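Local coordinates for enoyl-CoA hydratase/isomerase family protein (Ruegeria pomeroyi, PDB 3L3S) that probably acts as a hydro-lyase on acyl-CoA thioesters in lipid metabolism, and belongs to the crotonase superfamily, assembling as a dimer of trimers, at residues 128-133 with 199-204; 174-179 with 186-191. One frame throughout, in Å; residues are numbered along the deposited sequence.

Contact 1 (128-133 with 199-204); sequences LAYASP and ADLAGA
Leu-201 reaches from helix 194-207 toward the sheet to set both of its methyls against Tyr-130 and one of them against Leu-128, two residues that point the same way from strand 128-131. Its CB leaves the helix toward the strand, and with CG anti to the backbone N (chi1 -164°) the branch is carried on to the tip of the tyrosine. At that fork the two methyls part. CD1 lies 3.5 Å from Tyr-130 OH and 3.8 Å from Tyr-130 CZ, an oblique approach to the phenol. CD2 touches the same hydroxyl end, 3.7 Å from Tyr-130 OH, and also meets Leu-128 CD1 at 3.7 Å. Both methyls thus lie on one side of the phenol plane, near its hydroxyl end, the two side chains extending toward each other from opposite directions, whereas Leu-128 offers just one methyl from the strand. Although Tyr-130 OH sits among methyl groups and is buried, it is satisfied by a hydrogen bond to Glu-166 OE2 of the second subunit. Helix 194-207 also supplies His-197, whose ring meets that of Tyr-130 with the planes inclined at about 55°. A phenylalanine here would probably leave Glu-166 of the second subunit without this hydrogen-bonding mate and open a gap where the hydroxyl now meets both methyls of Leu-201. Ile-108 of the adjacent strand 107-111 touches all three residues, so the layer is continuous across neighbouring strands: an apolar helix-on-sheet packing in the crotonase fold, joined by another subunit of the trimer.

Contact 2 (174-179 with 186-191); sequences YDADWA and NRILPE
The carboxylate of Asp-177 meets the end of Ile-188: OD2 of Asp-177 lies 3.4 Å from CD1 of Ile-188, and the methyl stands well off the carboxylate plane. The flat groups on the far side of the turn pair with each other instead. Tyr-174 CD1 sits over the centre of one face of the Trp-178 indole, 3.5 Å above its plane, while Trp-178 CZ3 lies over one face of the phenol ring, displaced toward its rim. Met-167 of helix 161-170 touches both side chains. Helix 176-182, to which Trp-178 belongs, is N-capped by Asp-175, whose OD1 accepts from Trp-178 N at 3.3 Å with an N-H...O angle of 149°; the donor approaches from above the carboxylate plane, 47° out of it. In the crotonase fold this short helix precedes the return of the chain to the mixed sheet, where the short, weakly bonded strand 187-188 runs parallel to 128-131 as an outermost strand within the chain. Ile-188 bridges the two elements. CG1 is anti to the carbonyl carbon (chi1 -64°), and the extended chain beyond it delivers CD1 to the first turn of the helix, 3.5 Å from Ala-176 O and 4.1 Å from Ala-176 CB. Asp-177 itself points away from the strand at CB, and its side chain bends back, crossing that of Ile-188 at about a right angle. Pro-133 also packs against Ile-188.

Contact 1 and contact 2, with centres about 12 Å apart, meet through neighbouring parallel strands of one sheet. Ala-129 O and Asn-186 N are 2.7 Å apart and Ala-131 O and Leu-189 N 3.0 Å, both probable hydrogen bonds, tying 128-133 to 186-191. Along the chain contact 2 is nested within the loop closed by contact 1, and a short connection takes strand 187-188 on to helix 194-207. Glu-166 adds a connection across the trimer: within the chain its OE1 bonds Tyr-174 OH beside contact 2, while OE2 of its copy in the second subunit bonds Tyr-130 OH in contact 1. Both contacts pack a helix on the same sheet.

Contact 1 (128-133 with 199-204)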
ATOM      1  N   LEU B 128      -1.691  -3.010 -16.075  1.00 20.81           N
ATOM      2  CA  LEU B 128      -2.455  -1.769 -16.205  1.00 22.70           C
ATOM      3  C   LEU B 128      -3.960  -2.011 -16.469  1.00 22.44           C
ATOM      4  O   LEU B 128      -4.359  -3.084 -16.936  1.00 22.23           O
ATOM      5  CB  LEU B 128      -1.845  -0.878 -17.291  1.00 22.66           C
ATOM      6  CG  LEU B 128      -0.354  -0.513 -17.188  1.00 25.97           C
ATOM      7  CD1 LEU B 128       0.084   0.294 -18.393  1.00 24.70           C
ATOM      8  CD2 LEU B 128      -0.070   0.231 -15.891  1.00 22.44           C
ATOM      9  N   ALA B 129      -4.788  -1.027 -16.120  1.00 21.07           N
ATOM     10  CA  ALA B 129      -6.236  -1.113 -16.309  1.00 20.09           C
ATOM     11  C   ALA B 129      -6.812   0.276 -16.560  1.00 19.96           C
ATOM     12  O   ALA B 129      -6.559   1.214 -15.798  1.00 21.08           O
ATOM     13  CB  ALA B 129      -6.908  -1.753 -15.095  1.00 18.38           C
ATOM     14  N   TYR B 130      -7.531   0.410 -17.670  1.00 17.63           N
ATOM     15  CA  TYR B 130      -8.148   1.679 -18.063  1.00 18.40           C
ATOM     16  C   TYR B 130      -9.651   1.498 -18.228  1.00 18.45           C
ATOM     17  O   TYR B 130     -10.117   0.585 -18.927  1.00 18.01           O
ATOM     18  CB  TYR B 130      -7.508   2.217 -19.353  1.00 16.26           C
ATOM     19  CG  TYR B 130      -6.034   2.515 -19.195  1.00 19.07           C
ATOM     20  CD1 TYR B 130      -5.594   3.773 -18.731  1.00 18.48           C
ATOM     21  CD2 TYR B 130      -5.067   1.502 -19.399  1.00 18.72           C
ATOM     22  CE1 TYR B 130      -4.220   4.014 -18.453  1.00 19.49           C
ATOM     23  CE2 TYR B 130      -3.700   1.727 -19.126  1.00 18.95           C
ATOM     24  CZ  TYR B 130      -3.283   2.982 -18.645  1.00 19.39           C
ATOM     25  OH  TYR B 130      -1.964   3.167 -18.291  1.00 21.47           O
ATOM     26  N   ALA B 131     -10.398   2.367 -17.568  1.00 19.50           N
ATOM     27  CA  ALA B 131     -11.845   2.296 -17.606  1.00 20.43           C
ATOM     28  C   ALA B 131     -12.567   3.535 -18.109  1.00 21.06           C
ATOM     29  O   ALA B 131     -11.987   4.617 -18.223  1.00 22.03           O
ATOM     30  CB  ALA B 131     -12.370   1.905 -16.231  1.00 20.51           C
ATOM     31  N   SER B 132     -13.834   3.327 -18.467  1.00 22.58           N
ATOM     32  CA  SER B 132     -14.744   4.380 -18.925  1.00 22.11           C
ATOM     33  C   SER B 132     -15.497   4.770 -17.647  1.00 22.72           C
ATOM     34  O   SER B 132     -15.415   4.035 -16.661  1.00 23.31           O
ATOM     35  CB  SER B 132     -15.722   3.817 -19.978  1.00 21.83           C
ATOM     36  OG  SER B 132     -16.816   3.110 -19.400  1.00 22.57           O
ATOM     37  N   PRO B 133     -16.209   5.926 -17.628  1.00 23.52           N
ATOM     38  CA  PRO B 133     -16.938   6.295 -16.402  1.00 23.68           C
ATOM     39  C   PRO B 133     -18.051   5.356 -15.943  1.00 23.44           C
ATOM     40  O   PRO B 133     -18.283   5.232 -14.743  1.00 26.44           O
ATOM     41  CB  PRO B 133     -17.471   7.680 -16.731  1.00 22.46           C
ATOM     42  CG  PRO B 133     -16.378   8.245 -17.525  1.00 22.87           C
ATOM     43  CD  PRO B 133     -16.089   7.115 -18.495  1.00 23.54           C
ATOM     44  N   ALA B 199      -4.680   1.649 -27.193  1.00 25.85           N
ATOM     45  CA  ALA B 199      -3.954   1.282 -28.412  1.00 26.48           C
ATOM     46  C   ALA B 199      -2.643   2.061 -28.599  1.00 26.31           C
ATOM     47  O   ALA B 199      -1.631   1.481 -28.997  1.00 27.85           O
ATOM     48  CB  ALA B 199      -4.854   1.440 -29.630  1.00 23.92           C
ATOM     49  N   ASP B 200      -2.656   3.349 -28.247  1.00 27.27           N
ATOM     50  CA  ASP B 200      -1.479   4.228 -28.356  1.00 26.99           C
ATOM     51  C   ASP B 200      -0.470   3.936 -27.251  1.00 26.71           C
ATOM     52  O   ASP B 200       0.739   3.926 -27.493  1.00 24.98           O
ATOM     53  CB  ASP B 200      -1.878   5.713 -28.282  1.00 27.33           C
ATOM     54  CG  ASP B 200      -2.723   6.168 -29.468  1.00 29.47           C
ATOM     55  OD1 ASP B 200      -2.591   5.598 -30.573  1.00 32.13           O
ATOM     56  OD2 ASP B 200      -3.529   7.106 -29.292  1.00 32.80           O
ATOM     57  N   LEU B 201      -0.991   3.680 -26.048  1.00 26.39           N
ATOM     58  CA  LEU B 201      -0.188   3.380 -24.864  1.00 27.39           C
ATOM     59  C   LEU B 201       0.503   2.017 -25.031  1.00 26.33           C
ATOM     60  O   LEU B 201       1.691   1.881 -24.732  1.00 27.63           O
ATOM     61  CB  LEU B 201      -1.085   3.407 -23.626  1.00 28.70           C
ATOM     62  CG  LEU B 201      -0.492   3.501 -22.222  1.00 30.87           C
ATOM     63  CD1 LEU B 201      -1.255   4.537 -21.407  1.00 33.25           C
ATOM     64  CD2 LEU B 201      -0.558   2.144 -21.554  1.00 30.58           C
ATOM     65  N   ALA B 202      -0.241   1.039 -25.555  1.00 23.93           N
ATOM     66  CA  ALA B 202       0.276  -0.303 -25.815  1.00 23.83           C
ATOM     67  C   ALA B 202       1.258  -0.278 -26.992  1.00 24.32           C
ATOM     68  O   ALA B 202       2.337  -0.882 -26.915  1.00 22.69           O
ATOM     69  CB  ALA B 202      -0.872  -1.280 -26.096  1.00 23.59           C
ATOM     70  N   GLY B 203       0.898   0.478 -28.038  1.00 22.15           N
ATOM     71  CA  GLY B 203       1.727   0.630 -29.232  1.00 23.85           C
ATOM     72  C   GLY B 203       3.091   1.251 -28.968  1.00 23.94           C
ATOM     73  O   GLY B 203       4.094   0.803 -29.530  1.00 25.24           O
ATOM     74  N   ALA B 204       3.121   2.248 -28.074  1.00 24.53           N
ATOM     75  CA  ALA B 204       4.346   2.943 -27.666  1.00 25.54           C
ATOM     76  C   ALA B 204       5.202   2.005 -26.807  1.00 26.25           C
ATOM     77  O   ALA B 204       6.424   1.996 -26.941  1.00 26.28           O
ATOM     78  CB  ALA B 204       4.019   4.221 -26.895  1.00 26.14           C
TER

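Contact 2 (174-179 with 186-191)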
ATOM      1  N   TYR B 174     -19.057  -0.762  -6.868  1.00 28.44           N
ATOM      2  CA  TYR B 174     -18.342   0.503  -6.761  1.00 26.08           C
ATOM      3  C   TYR B 174     -18.124   1.080  -8.140  1.00 26.02           C
ATOM      4  O   TYR B 174     -17.855   0.333  -9.077  1.00 24.37           O
ATOM      5  CB  TYR B 174     -16.998   0.267  -6.079  1.00 24.40           C
ATOM      6  CG  TYR B 174     -17.104  -0.189  -4.638  1.00 23.61           C
ATOM      7  CD1 TYR B 174     -17.076   0.744  -3.581  1.00 23.46           C
ATOM      8  CD2 TYR B 174     -17.224  -1.554  -4.318  1.00 23.15           C
ATOM      9  CE1 TYR B 174     -17.156   0.329  -2.232  1.00 21.82           C
ATOM     10  CE2 TYR B 174     -17.310  -1.982  -2.976  1.00 22.33           C
ATOM     11  CZ  TYR B 174     -17.273  -1.031  -1.945  1.00 21.85           C
ATOM     12  OH  TYR B 174     -17.354  -1.436  -0.646  1.00 24.86           O
ATOM     13  N   ASP B 175     -18.196   2.409  -8.248  1.00 26.86           N
ATOM     14  CA  ASP B 175     -18.026   3.104  -9.530  1.00 28.64           C
ATOM     15  C   ASP B 175     -16.568   3.285  -9.979  1.00 28.95           C
ATOM     16  O   ASP B 175     -15.644   2.843  -9.293  1.00 32.81           O
ATOM     17  CB  ASP B 175     -18.811   4.446  -9.547  1.00 27.75           C
ATOM     18  CG  ASP B 175     -18.374   5.447  -8.452  1.00 30.42           C
ATOM     19  OD1 ASP B 175     -17.478   5.151  -7.635  1.00 33.10           O
ATOM     20  OD2 ASP B 175     -18.947   6.559  -8.415  1.00 30.81           O
ATOM     21  N   ALA B 176     -16.378   3.933 -11.127  1.00 27.82           N
ATOM     22  CA  ALA B 176     -15.056   4.196 -11.693  1.00 27.45           C
ATOM     23  C   ALA B 176     -14.223   5.183 -10.877  1.00 27.58           C
ATOM     24  O   ALA B 176     -12.999   5.039 -10.787  1.00 27.62           O
ATOM     25  CB  ALA B 176     -15.184   4.683 -13.128  1.00 27.33           C
ATOM     26  N   ASP B 177     -14.896   6.166 -10.279  1.00 27.37           N
ATOM     27  CA  ASP B 177     -14.242   7.187  -9.467  1.00 26.49           C
ATOM     28  C   ASP B 177     -13.592   6.641  -8.206  1.00 26.15           C
ATOM     29  O   ASP B 177     -12.462   7.017  -7.889  1.00 26.44           O
ATOM     30  CB  ASP B 177     -15.203   8.327  -9.139  1.00 23.73           C
ATOM     31  CG  ASP B 177     -15.471   9.223 -10.335  1.00 28.08           C
ATOM     32  OD1 ASP B 177     -16.653   9.533 -10.595  1.00 30.78           O
ATOM     33  OD2 ASP B 177     -14.506   9.627 -11.016  1.00 27.96           O
ATOM     34  N   TRP B 178     -14.271   5.692  -7.556  1.00 25.46           N
ATOM     35  CA  TRP B 178     -13.788   5.053  -6.329  1.00 25.48           C
ATOM     36  C   TRP B 178     -12.592   4.189  -6.699  1.00 24.60           C
ATOM     37  O   TRP B 178     -11.620   4.128  -5.959  1.00 22.12           O
ATOM     38  CB  TRP B 178     -14.897   4.184  -5.702  1.00 27.37           C
ATOM     39  CG  TRP B 178     -14.560   3.517  -4.378  1.00 31.38           C
ATOM     40  CD1 TRP B 178     -14.787   4.022  -3.125  1.00 33.35           C
ATOM     41  CD2 TRP B 178     -13.943   2.235  -4.186  1.00 32.08           C
ATOM     42  NE1 TRP B 178     -14.347   3.137  -2.168  1.00 33.77           N
ATOM     43  CE2 TRP B 178     -13.825   2.033  -2.786  1.00 32.90           C
ATOM     44  CE3 TRP B 178     -13.476   1.229  -5.063  1.00 33.76           C
ATOM     45  CZ2 TRP B 178     -13.254   0.858  -2.234  1.00 34.52           C
ATOM     46  CZ3 TRP B 178     -12.905   0.056  -4.518  1.00 32.46           C
ATOM     47  CH2 TRP B 178     -12.802  -0.113  -3.113  1.00 32.88           C
ATOM     48  N   ALA B 179     -12.704   3.516  -7.844  1.00 23.71           N
ATOM     49  CA  ALA B 179     -11.665   2.636  -8.365  1.00 24.46           C
ATOM     50  C   ALA B 179     -10.389   3.371  -8.735  1.00 24.75           C
ATOM     51  O   ALA B 179      -9.296   2.833  -8.558  1.00 25.77           O
ATOM     52  CB  ALA B 179     -12.172   1.871  -9.543  1.00 23.53           C
ATOM     53  N   ASN B 186      -5.971   2.623 -13.586  1.00 25.41           N
ATOM     54  CA  ASN B 186      -4.944   3.658 -13.758  1.00 24.96           C
ATOM     55  C   ASN B 186      -5.424   5.055 -14.151  1.00 27.25           C
ATOM     56  O   ASN B 186      -4.857   6.055 -13.688  1.00 27.93           O
ATOM     57  CB  ASN B 186      -3.887   3.200 -14.765  1.00 24.63           C
ATOM     58  CG  ASN B 186      -3.066   2.025 -14.265  1.00 24.58           C
ATOM     59  OD1 ASN B 186      -1.994   2.201 -13.679  1.00 25.89           O
ATOM     60  ND2 ASN B 186      -3.565   0.818 -14.493  1.00 24.14           N
ATOM     61  N   ARG B 187      -6.445   5.126 -15.011  1.00 27.27           N
ATOM     62  CA  ARG B 187      -6.982   6.397 -15.491  1.00 26.66           C
ATOM     63  C   ARG B 187      -8.402   6.208 -16.009  1.00 25.98           C
ATOM     64  O   ARG B 187      -8.741   5.138 -16.510  1.00 25.66           O
ATOM     65  CB  ARG B 187      -6.077   6.944 -16.610  1.00 30.67           C
ATOM     66  CG  ARG B 187      -6.166   8.434 -16.881  1.00 36.96           C
ATOM     67  CD  ARG B 187      -5.071   8.879 -17.858  1.00 42.96           C
ATOM     68  NE  ARG B 187      -5.223  10.292 -18.216  1.00 47.97           N
ATOM     69  CZ  ARG B 187      -4.583  10.906 -19.210  1.00 49.88           C
ATOM     70  NH1 ARG B 187      -3.713  10.250 -19.974  1.00 51.63           N
ATOM     71  NH2 ARG B 187      -4.852  12.179 -19.473  1.00 50.59           N
ATOM     72  N   ILE B 188      -9.239   7.231 -15.835  1.00 26.49           N
ATOM     73  CA  ILE B 188     -10.622   7.208 -16.330  1.00 25.19           C
ATOM     74  C   ILE B 188     -10.644   8.057 -17.589  1.00 25.09           C
ATOM     75  O   ILE B 188     -10.208   9.206 -17.579  1.00 24.09           O
ATOM     76  CB  ILE B 188     -11.657   7.823 -15.338  1.00 25.02           C
ATOM     77  CG1 ILE B 188     -11.737   7.019 -14.037  1.00 24.13           C
ATOM     78  CG2 ILE B 188     -13.054   7.827 -15.972  1.00 27.25           C
ATOM     79  CD1 ILE B 188     -12.517   7.739 -12.942  1.00 19.16           C
ATOM     80  N   LEU B 189     -11.143   7.477 -18.676  1.00 25.40           N
ATOM     81  CA  LEU B 189     -11.233   8.179 -19.954  1.00 27.73           C
ATOM     82  C   LEU B 189     -12.636   8.138 -20.569  1.00 28.95           C
ATOM     83  O   LEU B 189     -13.396   7.195 -20.303  1.00 28.27           O
ATOM     84  CB  LEU B 189     -10.227   7.582 -20.946  1.00 27.96           C
ATOM     85  CG  LEU B 189      -8.800   8.048 -20.668  1.00 29.11           C
ATOM     86  CD1 LEU B 189      -7.987   6.864 -20.194  1.00 25.87           C
ATOM     87  CD2 LEU B 189      -8.209   8.749 -21.865  1.00 30.09           C
ATOM     88  N   PRO B 190     -13.030   9.187 -21.346  1.00 29.37           N
ATOM     89  CA  PRO B 190     -14.364   9.174 -21.972  1.00 29.73           C
ATOM     90  C   PRO B 190     -14.420   7.978 -22.937  1.00 28.76           C
ATOM     91  O   PRO B 190     -13.433   7.700 -23.627  1.00 29.08           O
ATOM     92  CB  PRO B 190     -14.423  10.527 -22.701  1.00 30.14           C
ATOM     93  CG  PRO B 190     -12.979  10.965 -22.815  1.00 30.41           C
ATOM     94  CD  PRO B 190     -12.401  10.513 -21.519  1.00 28.65           C
ATOM     95  N   GLU B 191     -15.538   7.247 -22.922  1.00 29.18           N
ATOM     96  CA  GLU B 191     -15.712   6.025 -23.730  1.00 28.95           C
ATOM     97  C   GLU B 191     -15.417   6.030 -25.218  1.00 28.00           C
ATOM     98  O   GLU B 191     -15.238   4.965 -25.805  1.00 28.96           O
ATOM     99  CB  GLU B 191     -17.049   5.324 -23.452  1.00 29.23           C
ATOM    100  CG  GLU B 191     -18.220   6.224 -23.166  1.00 30.82           C
ATOM    101  CD  GLU B 191     -18.362   6.589 -21.690  1.00 29.18           C
ATOM    102  OE1 GLU B 191     -18.921   5.776 -20.922  1.00 27.84           O
ATOM    103  OE2 GLU B 191     -17.937   7.701 -21.305  1.00 29.79           O
TER